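Local atomic coordinates of protein argonaute (Methanocaldococcus jannaschii, PDB entry 5G5S), a protein that cleaves single-stranded target DNA as a DNA-guided endonuclease and may take part in defence against invading genetic elements. Residues K175-E180 with Y444-K449; I362-E367 with W404-T409; L431-E436 with Q459-E464; L478-M483 with Y670-G675. All blocks are in the same frame, centred on the assembly; numbering follows the deposited sequence.

Contact 1. Residues K175-E180 with Y444-K449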
# COMPACT_ATOMS: atom_id res chain seq x y z
N LYS A 175 -9.78 -19.23 13.06
CA LYS A 175 -8.69 -19.32 12.07
C LYS A 175 -8.94 -18.45 10.83
O LYS A 175 -7.99 -17.93 10.24
CB LYS A 175 -8.44 -20.78 11.65
N ALA A 176 -10.23 -18.29 10.45
CA ALA A 176 -10.65 -17.47 9.31
C ALA A 176 -10.39 -15.98 9.59
O ALA A 176 -9.80 -15.32 8.73
CB ALA A 176 -12.11 -17.71 9.00
N LEU A 177 -10.76 -15.47 10.79
CA LEU A 177 -10.54 -14.07 11.18
C LEU A 177 -9.07 -13.73 11.22
O LEU A 177 -8.70 -12.60 10.92
CB LEU A 177 -11.17 -13.73 12.55
CG LEU A 177 -12.67 -13.40 12.63
CD1 LEU A 177 -12.99 -12.72 13.94
CD2 LEU A 177 -13.13 -12.49 11.48
N LEU A 178 -8.22 -14.71 11.57
CA LEU A 178 -6.77 -14.57 11.60
C LEU A 178 -6.21 -14.25 10.20
O LEU A 178 -5.33 -13.41 10.09
CB LEU A 178 -6.11 -15.83 12.18
CG LEU A 178 -4.65 -15.70 12.60
CD1 LEU A 178 -4.50 -14.75 13.78
CD2 LEU A 178 -4.06 -17.04 12.95
N GLU A 179 -6.76 -14.90 9.15
CA GLU A 179 -6.36 -14.69 7.75
C GLU A 179 -6.60 -13.25 7.29
O GLU A 179 -5.81 -12.71 6.52
CB GLU A 179 -7.05 -15.70 6.81
CG GLU A 179 -6.73 -17.15 7.15
CD GLU A 179 -7.37 -18.24 6.32
OE1 GLU A 179 -8.42 -17.99 5.68
OE2 GLU A 179 -6.84 -19.37 6.35
N GLU A 180 -7.66 -12.61 7.81
CA GLU A 180 -8.01 -11.21 7.54
C GLU A 180 -6.95 -10.23 8.08
O GLU A 180 -7.00 -9.04 7.74
CB GLU A 180 -9.39 -10.88 8.13
CG GLU A 180 -10.55 -11.32 7.26
CD GLU A 180 -10.45 -10.96 5.79
OE1 GLU A 180 -10.27 -9.76 5.48
OE2 GLU A 180 -10.51 -11.89 4.95
N TYR A 444 -17.66 -10.35 7.04
CA TYR A 444 -18.21 -10.03 5.72
C TYR A 444 -17.16 -10.27 4.63
O TYR A 444 -17.51 -10.73 3.55
CB TYR A 444 -18.73 -8.58 5.65
CG TYR A 444 -19.96 -8.32 6.51
CD1 TYR A 444 -21.12 -9.09 6.36
CD2 TYR A 444 -20.00 -7.25 7.39
CE1 TYR A 444 -22.25 -8.84 7.14
CE2 TYR A 444 -21.14 -6.97 8.14
CZ TYR A 444 -22.26 -7.77 8.02
OH TYR A 444 -23.38 -7.51 8.76
N GLU A 445 -15.88 -10.00 4.95
CA GLU A 445 -14.74 -10.23 4.06
C GLU A 445 -14.48 -11.75 3.97
O GLU A 445 -14.09 -12.24 2.90
CB GLU A 445 -13.48 -9.49 4.57
CG GLU A 445 -13.55 -7.97 4.49
CD GLU A 445 -13.71 -7.39 3.10
OE1 GLU A 445 -13.02 -7.85 2.16
OE2 GLU A 445 -14.55 -6.47 2.94
N ILE A 446 -14.71 -12.49 5.09
CA ILE A 446 -14.61 -13.96 5.14
C ILE A 446 -15.65 -14.54 4.19
O ILE A 446 -15.33 -15.45 3.43
CB ILE A 446 -14.72 -14.51 6.60
CG1 ILE A 446 -13.46 -14.18 7.44
CG2 ILE A 446 -15.04 -16.02 6.66
CD1 ILE A 446 -12.12 -14.56 6.77
N LEU A 447 -16.88 -13.97 4.21
CA LEU A 447 -17.98 -14.38 3.35
C LEU A 447 -17.64 -14.21 1.87
O LEU A 447 -17.83 -15.14 1.11
CB LEU A 447 -19.30 -13.67 3.71
CG LEU A 447 -20.59 -14.19 3.02
CD1 LEU A 447 -20.92 -15.60 3.46
CD2 LEU A 447 -21.77 -13.27 3.26
N LYS A 448 -17.07 -13.06 1.48
CA LYS A 448 -16.68 -12.78 0.09
C LYS A 448 -15.65 -13.76 -0.46
O LYS A 448 -15.80 -14.26 -1.58
CB LYS A 448 -16.15 -11.35 -0.05
CG LYS A 448 -17.22 -10.29 0.12
CD LYS A 448 -16.80 -8.97 -0.51
CE LYS A 448 -15.71 -8.24 0.23
NZ LYS A 448 -15.50 -6.88 -0.34
N LYS A 449 -14.60 -14.01 0.34
CA LYS A 449 -13.49 -14.90 0.04
C LYS A 449 -13.98 -16.33 -0.23
O LYS A 449 -13.70 -16.88 -1.29
CB LYS A 449 -12.46 -14.84 1.18
CG LYS A 449 -11.21 -15.68 0.97
CD LYS A 449 -10.24 -15.47 2.12
CE LYS A 449 -10.47 -16.37 3.30
NZ LYS A 449 -9.77 -15.86 4.52

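Contact 2. Residues I362-E367 with W404-T409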
# COMPACT_ATOMS: atom_id res chain seq x y z
N ILE A 362 -28.84 -12.63 -3.26
CA ILE A 362 -29.01 -11.46 -2.38
C ILE A 362 -28.92 -11.95 -0.94
O ILE A 362 -29.84 -12.58 -0.42
CB ILE A 362 -30.25 -10.54 -2.66
CG1 ILE A 362 -30.48 -10.25 -4.18
CG2 ILE A 362 -30.17 -9.25 -1.84
CD1 ILE A 362 -29.33 -9.50 -4.99
N LEU A 363 -27.76 -11.70 -0.32
CA LEU A 363 -27.44 -12.12 1.03
C LEU A 363 -27.68 -11.02 2.06
O LEU A 363 -26.96 -10.02 2.08
CB LEU A 363 -26.00 -12.68 1.09
CG LEU A 363 -25.74 -13.90 0.17
CD1 LEU A 363 -24.28 -14.07 -0.11
CD2 LEU A 363 -26.31 -15.18 0.75
N ILE A 364 -28.73 -11.19 2.89
CA ILE A 364 -29.15 -10.23 3.92
C ILE A 364 -28.76 -10.77 5.30
O ILE A 364 -29.08 -11.91 5.63
CB ILE A 364 -30.68 -9.91 3.85
CG1 ILE A 364 -31.22 -9.79 2.41
CG2 ILE A 364 -31.03 -8.67 4.68
CD1 ILE A 364 -31.98 -10.99 1.92
N ASP A 365 -28.08 -9.93 6.11
CA ASP A 365 -27.66 -10.26 7.47
C ASP A 365 -28.91 -10.45 8.34
O ASP A 365 -29.82 -9.62 8.27
CB ASP A 365 -26.77 -9.14 8.04
CG ASP A 365 -26.02 -9.49 9.31
OD1 ASP A 365 -26.65 -9.48 10.38
OD2 ASP A 365 -24.81 -9.74 9.23
N GLU A 366 -28.97 -11.57 9.11
CA GLU A 366 -30.09 -11.94 9.99
C GLU A 366 -30.53 -10.81 10.92
O GLU A 366 -31.72 -10.61 11.12
CB GLU A 366 -29.74 -13.18 10.83
CG GLU A 366 -30.00 -14.50 10.13
CD GLU A 366 -29.74 -15.73 10.98
OE1 GLU A 366 -30.22 -15.78 12.14
OE2 GLU A 366 -29.09 -16.67 10.47
N GLU A 367 -29.55 -10.06 11.48
CA GLU A 367 -29.74 -8.95 12.41
C GLU A 367 -30.52 -7.75 11.86
O GLU A 367 -31.01 -6.94 12.64
CB GLU A 367 -28.39 -8.50 13.01
CG GLU A 367 -27.71 -9.56 13.87
CD GLU A 367 -26.88 -9.04 15.03
OE1 GLU A 367 -25.95 -8.24 14.79
OE2 GLU A 367 -27.16 -9.44 16.18
N TRP A 404 -32.67 -15.11 -2.71
CA TRP A 404 -32.67 -14.21 -1.56
C TRP A 404 -32.46 -15.13 -0.36
O TRP A 404 -33.27 -16.04 -0.13
CB TRP A 404 -34.02 -13.49 -1.41
CG TRP A 404 -34.29 -12.45 -2.46
CD1 TRP A 404 -34.78 -12.65 -3.71
CD2 TRP A 404 -34.14 -11.03 -2.31
NE1 TRP A 404 -34.91 -11.45 -4.37
CE2 TRP A 404 -34.53 -10.44 -3.53
CE3 TRP A 404 -33.72 -10.20 -1.26
CZ2 TRP A 404 -34.50 -9.05 -3.73
CZ3 TRP A 404 -33.69 -8.82 -1.46
CH2 TRP A 404 -34.07 -8.26 -2.69
N LYS A 405 -31.36 -14.94 0.37
CA LYS A 405 -30.99 -15.78 1.50
C LYS A 405 -30.52 -14.96 2.71
O LYS A 405 -29.85 -13.93 2.54
CB LYS A 405 -29.88 -16.76 1.09
CG LYS A 405 -30.33 -17.93 0.22
CD LYS A 405 -29.15 -18.77 -0.26
CE LYS A 405 -29.51 -20.22 -0.55
NZ LYS A 405 -30.41 -20.39 -1.72
N TYR A 406 -30.83 -15.45 3.92
CA TYR A 406 -30.38 -14.84 5.17
C TYR A 406 -29.13 -15.55 5.67
O TYR A 406 -28.96 -16.75 5.43
CB TYR A 406 -31.47 -14.89 6.25
CG TYR A 406 -32.57 -13.86 6.10
CD1 TYR A 406 -32.31 -12.51 6.32
CD2 TYR A 406 -33.88 -14.25 5.85
CE1 TYR A 406 -33.33 -11.56 6.21
CE2 TYR A 406 -34.91 -13.31 5.76
CZ TYR A 406 -34.63 -11.96 5.94
OH TYR A 406 -35.64 -11.03 5.85
N PHE A 407 -28.25 -14.81 6.38
CA PHE A 407 -27.02 -15.34 6.95
C PHE A 407 -26.68 -14.68 8.29
O PHE A 407 -27.15 -13.58 8.59
CB PHE A 407 -25.84 -15.20 5.95
CG PHE A 407 -25.26 -13.81 5.79
CD1 PHE A 407 -25.77 -12.94 4.84
CD2 PHE A 407 -24.20 -13.38 6.58
CE1 PHE A 407 -25.24 -11.65 4.69
CE2 PHE A 407 -23.69 -12.09 6.45
CZ PHE A 407 -24.21 -11.23 5.50
N SER A 408 -25.82 -15.34 9.08
CA SER A 408 -25.31 -14.84 10.36
C SER A 408 -23.77 -14.77 10.28
O SER A 408 -23.16 -15.66 9.69
CB SER A 408 -25.75 -15.75 11.50
OG SER A 408 -25.21 -15.33 12.74
N THR A 409 -23.15 -13.73 10.88
CA THR A 409 -21.69 -13.58 10.89
C THR A 409 -21.03 -14.59 11.81
O THR A 409 -19.84 -14.90 11.65
CB THR A 409 -21.26 -12.14 11.19
OG1 THR A 409 -21.85 -11.71 12.42
CG2 THR A 409 -21.56 -11.18 10.04

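Contact 3. Residues L431-E436 with Q459-E464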
# COMPACT_ATOMS: atom_id res chain seq x y z
N LEU A 431 -24.84 -10.06 -3.80
CA LEU A 431 -24.93 -8.74 -3.19
C LEU A 431 -25.18 -8.96 -1.71
O LEU A 431 -26.20 -9.53 -1.33
CB LEU A 431 -26.04 -7.90 -3.85
CG LEU A 431 -26.24 -6.47 -3.34
CD1 LEU A 431 -25.10 -5.55 -3.77
CD2 LEU A 431 -27.58 -5.91 -3.80
N ILE A 432 -24.19 -8.60 -0.88
CA ILE A 432 -24.24 -8.78 0.57
C ILE A 432 -24.70 -7.48 1.24
O ILE A 432 -24.04 -6.44 1.11
CB ILE A 432 -22.88 -9.31 1.12
CG1 ILE A 432 -22.47 -10.65 0.48
CG2 ILE A 432 -22.87 -9.39 2.65
CD1 ILE A 432 -20.92 -10.85 0.39
N ILE A 433 -25.84 -7.54 1.96
CA ILE A 433 -26.40 -6.43 2.72
C ILE A 433 -26.10 -6.71 4.20
O ILE A 433 -26.65 -7.66 4.78
CB ILE A 433 -27.93 -6.22 2.45
CG1 ILE A 433 -28.35 -6.44 0.96
CG2 ILE A 433 -28.45 -4.90 3.05
CD1 ILE A 433 -27.83 -5.43 -0.07
N GLY A 434 -25.20 -5.92 4.77
CA GLY A 434 -24.78 -6.07 6.15
C GLY A 434 -25.00 -4.85 7.02
O GLY A 434 -25.64 -3.88 6.60
N LYS A 435 -24.46 -4.91 8.25
CA LYS A 435 -24.57 -3.84 9.25
C LYS A 435 -23.24 -3.57 9.97
O LYS A 435 -22.33 -4.40 9.89
CB LYS A 435 -25.72 -4.10 10.25
CG LYS A 435 -25.63 -5.42 11.01
CD LYS A 435 -26.45 -5.38 12.29
CE LYS A 435 -25.59 -5.10 13.50
NZ LYS A 435 -26.38 -5.16 14.76
N GLU A 436 -23.12 -2.40 10.64
CA GLU A 436 -21.90 -2.01 11.36
C GLU A 436 -21.63 -2.90 12.57
O GLU A 436 -22.31 -2.79 13.60
CB GLU A 436 -21.91 -0.50 11.71
CG GLU A 436 -20.59 0.04 12.26
CD GLU A 436 -19.36 -0.17 11.41
OE1 GLU A 436 -19.34 0.29 10.25
OE2 GLU A 436 -18.39 -0.79 11.92
N GLN A 459 -20.07 -8.43 -3.52
CA GLN A 459 -19.84 -7.10 -2.96
C GLN A 459 -20.75 -6.88 -1.76
O GLN A 459 -21.95 -7.16 -1.83
CB GLN A 459 -19.98 -5.99 -4.02
CG GLN A 459 -19.56 -4.58 -3.54
CD GLN A 459 -18.17 -4.50 -2.95
OE1 GLN A 459 -17.98 -4.11 -1.79
NE2 GLN A 459 -17.17 -4.85 -3.72
N ASN A 460 -20.16 -6.39 -0.66
CA ASN A 460 -20.87 -6.08 0.57
C ASN A 460 -21.10 -4.59 0.68
O ASN A 460 -20.30 -3.79 0.18
CB ASN A 460 -20.15 -6.64 1.80
CG ASN A 460 -18.70 -6.23 1.98
OD1 ASN A 460 -17.94 -6.04 1.03
ND2 ASN A 460 -18.27 -6.15 3.23
N ILE A 461 -22.22 -4.21 1.31
CA ILE A 461 -22.66 -2.83 1.51
C ILE A 461 -23.35 -2.71 2.88
O ILE A 461 -24.03 -3.66 3.29
CB ILE A 461 -23.57 -2.40 0.30
CG1 ILE A 461 -23.46 -0.90 -0.09
CG2 ILE A 461 -25.01 -2.97 0.32
CD1 ILE A 461 -24.14 0.09 0.80
N LEU A 462 -23.13 -1.59 3.61
CA LEU A 462 -23.78 -1.41 4.92
C LEU A 462 -25.15 -0.80 4.71
O LEU A 462 -25.27 0.27 4.10
CB LEU A 462 -22.94 -0.55 5.90
CG LEU A 462 -21.56 -1.07 6.33
CD1 LEU A 462 -20.84 -0.04 7.17
CD2 LEU A 462 -21.65 -2.39 7.10
N TRP A 463 -26.20 -1.50 5.18
CA TRP A 463 -27.59 -1.08 5.04
C TRP A 463 -27.91 0.29 5.61
O TRP A 463 -28.62 1.06 4.96
CB TRP A 463 -28.58 -2.14 5.56
CG TRP A 463 -30.01 -1.73 5.43
CD1 TRP A 463 -30.90 -1.52 6.45
CD2 TRP A 463 -30.69 -1.34 4.22
NE1 TRP A 463 -32.10 -1.07 5.94
CE2 TRP A 463 -31.99 -0.95 4.58
CE3 TRP A 463 -30.32 -1.30 2.86
CZ2 TRP A 463 -32.94 -0.54 3.64
CZ3 TRP A 463 -31.25 -0.88 1.93
CH2 TRP A 463 -32.54 -0.50 2.32
N GLU A 464 -27.38 0.61 6.82
CA GLU A 464 -27.58 1.90 7.49
C GLU A 464 -27.23 3.07 6.57
O GLU A 464 -28.02 4.02 6.47
CB GLU A 464 -26.77 1.98 8.81
CG GLU A 464 -27.27 1.06 9.92
CD GLU A 464 -26.42 -0.17 10.16
OE1 GLU A 464 -26.09 -0.88 9.18
OE2 GLU A 464 -26.09 -0.44 11.34

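Contact 4. Residues L478-M483 with Y670-G675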
# COMPACT_ATOMS: atom_id res chain seq x y z
N LEU A 478 -21.61 1.75 -5.66
CA LEU A 478 -21.78 0.30 -5.57
C LEU A 478 -21.67 -0.30 -6.96
O LEU A 478 -20.98 -1.30 -7.12
CB LEU A 478 -23.13 -0.06 -4.91
CG LEU A 478 -23.52 -1.55 -4.88
CD1 LEU A 478 -22.54 -2.36 -4.04
CD2 LEU A 478 -24.96 -1.74 -4.41
N LEU A 479 -22.33 0.31 -7.95
CA LEU A 479 -22.29 -0.15 -9.34
C LEU A 479 -20.90 -0.02 -9.95
O LEU A 479 -20.49 -0.94 -10.65
CB LEU A 479 -23.39 0.49 -10.21
CG LEU A 479 -24.82 0.02 -9.90
CD1 LEU A 479 -25.85 0.86 -10.63
CD2 LEU A 479 -25.01 -1.47 -10.23
N ILE A 480 -20.15 1.07 -9.61
CA ILE A 480 -18.77 1.29 -10.06
C ILE A 480 -17.89 0.11 -9.60
O ILE A 480 -17.15 -0.47 -10.39
CB ILE A 480 -18.19 2.65 -9.57
CG1 ILE A 480 -18.83 3.83 -10.33
CG2 ILE A 480 -16.64 2.68 -9.70
CD1 ILE A 480 -18.71 5.17 -9.65
N GLN A 481 -18.03 -0.25 -8.31
CA GLN A 481 -17.27 -1.34 -7.70
C GLN A 481 -17.64 -2.71 -8.26
O GLN A 481 -16.74 -3.51 -8.48
CB GLN A 481 -17.31 -1.28 -6.17
CG GLN A 481 -16.20 -2.11 -5.55
CD GLN A 481 -15.71 -1.60 -4.23
OE1 GLN A 481 -15.60 -0.40 -3.99
NE2 GLN A 481 -15.31 -2.52 -3.37
N ILE A 482 -18.95 -2.95 -8.54
CA ILE A 482 -19.45 -4.19 -9.14
C ILE A 482 -18.84 -4.38 -10.54
O ILE A 482 -18.36 -5.48 -10.85
CB ILE A 482 -21.01 -4.24 -9.13
CG1 ILE A 482 -21.54 -4.49 -7.70
CG2 ILE A 482 -21.56 -5.27 -10.13
CD1 ILE A 482 -23.13 -4.42 -7.51
N MET A 483 -18.81 -3.31 -11.36
CA MET A 483 -18.21 -3.29 -12.71
C MET A 483 -16.74 -3.69 -12.66
O MET A 483 -16.30 -4.51 -13.47
CB MET A 483 -18.35 -1.91 -13.39
CG MET A 483 -19.79 -1.47 -13.66
SD MET A 483 -20.76 -2.54 -14.75
CE MET A 483 -21.73 -3.43 -13.55
N TYR A 670 -11.95 1.76 -9.19
CA TYR A 670 -13.21 1.04 -9.14
C TYR A 670 -13.53 0.72 -7.68
O TYR A 670 -14.55 0.12 -7.42
CB TYR A 670 -13.17 -0.22 -10.00
CG TYR A 670 -13.26 0.06 -11.49
CD1 TYR A 670 -14.49 0.17 -12.13
CD2 TYR A 670 -12.11 0.19 -12.26
CE1 TYR A 670 -14.58 0.42 -13.50
CE2 TYR A 670 -12.18 0.45 -13.63
CZ TYR A 670 -13.42 0.57 -14.24
OH TYR A 670 -13.49 0.82 -15.59
N SER A 671 -12.67 1.14 -6.73
CA SER A 671 -12.84 0.98 -5.27
C SER A 671 -13.59 2.22 -4.73
O SER A 671 -13.15 2.87 -3.79
CB SER A 671 -11.49 0.83 -4.57
OG SER A 671 -10.64 -0.09 -5.22
N ALA A 672 -14.71 2.54 -5.38
CA ALA A 672 -15.56 3.68 -5.08
C ALA A 672 -16.20 3.65 -3.69
O ALA A 672 -16.49 4.71 -3.13
CB ALA A 672 -16.62 3.82 -6.15
N LEU A 673 -16.40 2.45 -3.12
CA LEU A 673 -17.00 2.24 -1.80
C LEU A 673 -15.99 2.35 -0.65
O LEU A 673 -16.40 2.59 0.49
CB LEU A 673 -17.74 0.90 -1.74
CG LEU A 673 -18.99 0.74 -2.59
CD1 LEU A 673 -19.23 -0.72 -2.92
CD2 LEU A 673 -20.22 1.36 -1.90
N TYR A 674 -14.68 2.16 -0.94
CA TYR A 674 -13.61 2.22 0.06
C TYR A 674 -12.79 3.51 -0.02
O TYR A 674 -13.00 4.34 -0.91
CB TYR A 674 -12.65 1.02 -0.08
CG TYR A 674 -13.29 -0.35 -0.14
CD1 TYR A 674 -14.31 -0.70 0.74
CD2 TYR A 674 -12.81 -1.32 -1.01
CE1 TYR A 674 -14.89 -1.97 0.70
CE2 TYR A 674 -13.35 -2.60 -1.03
CZ TYR A 674 -14.41 -2.92 -0.19
OH TYR A 674 -14.97 -4.17 -0.23
N GLY A 675 -11.85 3.64 0.92
CA GLY A 675 -10.89 4.73 1.04
C GLY A 675 -11.47 6.11 1.29
O GLY A 675 -12.64 6.25 1.66

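Contact 1. Residues K175-E180 with Y444-K449
Ile446 pushes the CD1 end of its side chain against the turn formed by Ala176 and Leu177, and this is the tight part of the contact. Its CG1 lies anti to the carbonyl carbon (chi1 -71°), carrying Ile446 CD1 to 3.1 Å from Ala176 O, a very close and probably strained approach. Ala176 CB lies 3.9 Å from Ile446 CD1, while Leu177 reaches back with CD2 to 4.4 Å from Ile446 CG1. The aliphatic part of Glu180 completes the grip: its CG slides past Ile446 in the opposite direction and stops 3.6 Å from CD1.

The helical pieces 175-179 and 444-449 run at 92° to each other, the second within helix 442-452; the first belongs to the PAZ domain and the second to Mid. Because guide DNA drives these two domains apart, the contact is probably one of those that change on loading.

Away from the isoleucine, Glu179, Glu180 and Glu445 are partly exposed. Lys449, itself buried, bends at its third side-chain torsion and sends NZ out to Glu179 OE1 at 2.8 Å, a salt bridge that uses the anti lone pair of the carboxylate; Lys698 O also accepts from this NZ. Glu180 OE1, by contrast, rests 3.3 Å from Glu445 CB, and the two carboxylates are turned 51° against each other. Glu445 itself inclines to Lys448, joined by a weak salt bridge.

Contact 2. Residues I362-E367 with W404-T409
Ile362 lies side by side with Trp404, its CB over one face of the six-membered ring at 4.0 Å from the centroid, a CH-pi contact, and its CG2 3.6 Å from CZ3. Ile364 comes to the same indole from another side: CD1 sits at the ring edge, 3.7 Å from CE3. The next aromatic, Tyr406, packs its CE1 against the CB of Ile364. On the opposite face of the sheet Phe407 takes the crowded position between its backbone N and carbonyl carbon (chi1 75°), which folds the ring back over the neighbouring strand. There Asp365 CA stands over a ring face, 4.1 Å from the centroid, and Leu363 CB touches CD1.

Between these two layers of side chains runs the parallel pairing of strands 362-365 and 404-407. Lys405 is gripped from both of its backbone ends, N giving to Ile362 O at 2.9 Å and O receiving from Ile364 N at 3.0 Å. Phe407 repeats the scheme: its N gives to Ile364 O, and its O takes the N of Glu366 at 2.8 Å, just where the first strand ends. The chain is turned there by an Asx turn, in which Asp365 OD1 accepts from Glu367 N. The other oxygen, OD2, bonds to Tyr444 OH and thereby ties the strand end to helix 442-452.

The pair forms part of a beta-alpha-beta unit of the Mid domain. Helix 372-390, its connection, covers the face of Ile362, Ile364, Trp404 and Tyr406; helices 412-420 and 442-452 cover that of Leu363 and Phe407, and strand 428-434 continues the sheet beyond 357-365.

Contact 3. Residues L431-E436 with Q459-E464
Gly434 O receives the N-H of Trp463 at 2.8 Å in an almost straight bond, 178° at the hydrogen, and so holds the first turn of helix 463-467 to the end of strand 428-434. Three further backbone bonds precede it in this parallel pair: Ile432 N to Gln459 O, Ile461 N to Ile432 O, and Gly434 N to Ile461 O at 2.9 Å. Asn460 CA also makes a CA-H...O contact with Ile432 O at 3.2 Å.

Side chains fill in around this framework. Ile433 and Ile461 point the same way, with CD1 of the former 3.8 Å from CG2 of the latter. Ile433 CG2 also meets Trp463 CB at 3.7 Å, crossing it obliquely. On the other face Leu462, the N-cap residue, lays CD2 against the backbone carbonyl of Lys435 and CD1 3.4 Å from Glu436 OE1; the other oxygen of Glu436, OE2, accepts from Tyr438 N. Glu464 bends at its second torsion (chi2 105°), which swings its carboxylate back toward Lys435, OE1 lying 3.3 Å from the CA of that residue; the amino group of Lys435 instead pairs with Glu367.

Residues 459-462 belong to the Mid-domain site for the phosphorylated 5' end of the guide, and Gln459 has been seen to bind a divalent metal cation. Asn460, next to it, is held by Lys448 through OD1. The pair closes a beta-alpha-beta unit whose helix, 442-452, packs on Ile432 and Asn460; helix 473-485 lies against Leu431, Gln459 and Ile461, helix 372-390 covers Leu431 and Trp463, and strand 357-365 extends the sheet.

Contact 4. Residues L478-M483 with Y670-G675
Gln481 sets its CG trans to the backbone N (chi1 -162°) and runs on extended, which delivers its amide from helix 473-485 into the curled loop of residues 670-675. This is a junction of the Mid domain with the PIWI part of the chain, beside the binding site for the guide's 5' end; both Gln481 and Ser671 interact with guide DNA. OE1 of the glutamine accepts the N-H of Leu673 at 3.1 Å, the hydrogen-bond angle being 158° and the donor tilted from the carbonyl plane. The loop winds tightly here, Ser671 being the centre of an inverse gamma turn. Ser671 points away from the helix, and its OG bonds to Tyr688 OH.

At the base of the glutamine side chain, Tyr670 O lies 3.1 Å from Gln481 CA in a CA-H...O contact. The ring of Tyr670 meets Ile480 O at its edge, CD1 being 3.2 Å away, while stacking with Phe491. Apolar groups add to the contact: Ile480 CG2 fits against the methyl CB of Ala672 at 3.7 Å, and the side chains of Leu478 and Leu673 cross at a slant, CD1 to CD1 at 3.9 Å.

Tyr674 closes the amide in. Glutamine and tyrosine cross at about a right angle, the amide plane turned 69° from the ring, with Gln481 CD over one face of the ring and NE2 3.1 Å from Tyr674 CE2.

Overall arrangement
From the N terminus, residues 175-180 of the PAZ domain come first and wait 264 residues for their partner in helix 442-452, so contact 1 closes a very long loop. Nested within it is contact 2, which joins strands 357-365 and 397-407 of the Mid domain. Contact 3 crosses contact 1, since strand 428-434 precedes helix 442-452 and strand 456-462 follows it. Contacts 2 and 3 belong to one parallel sheet, their centres about 10 Å apart, and Tyr444 of contact 1 bonds to both. Contact 4 opens only after the others have closed, and brings helix 473-485 to a distant PIWI loop beside Gln459 of contact 3.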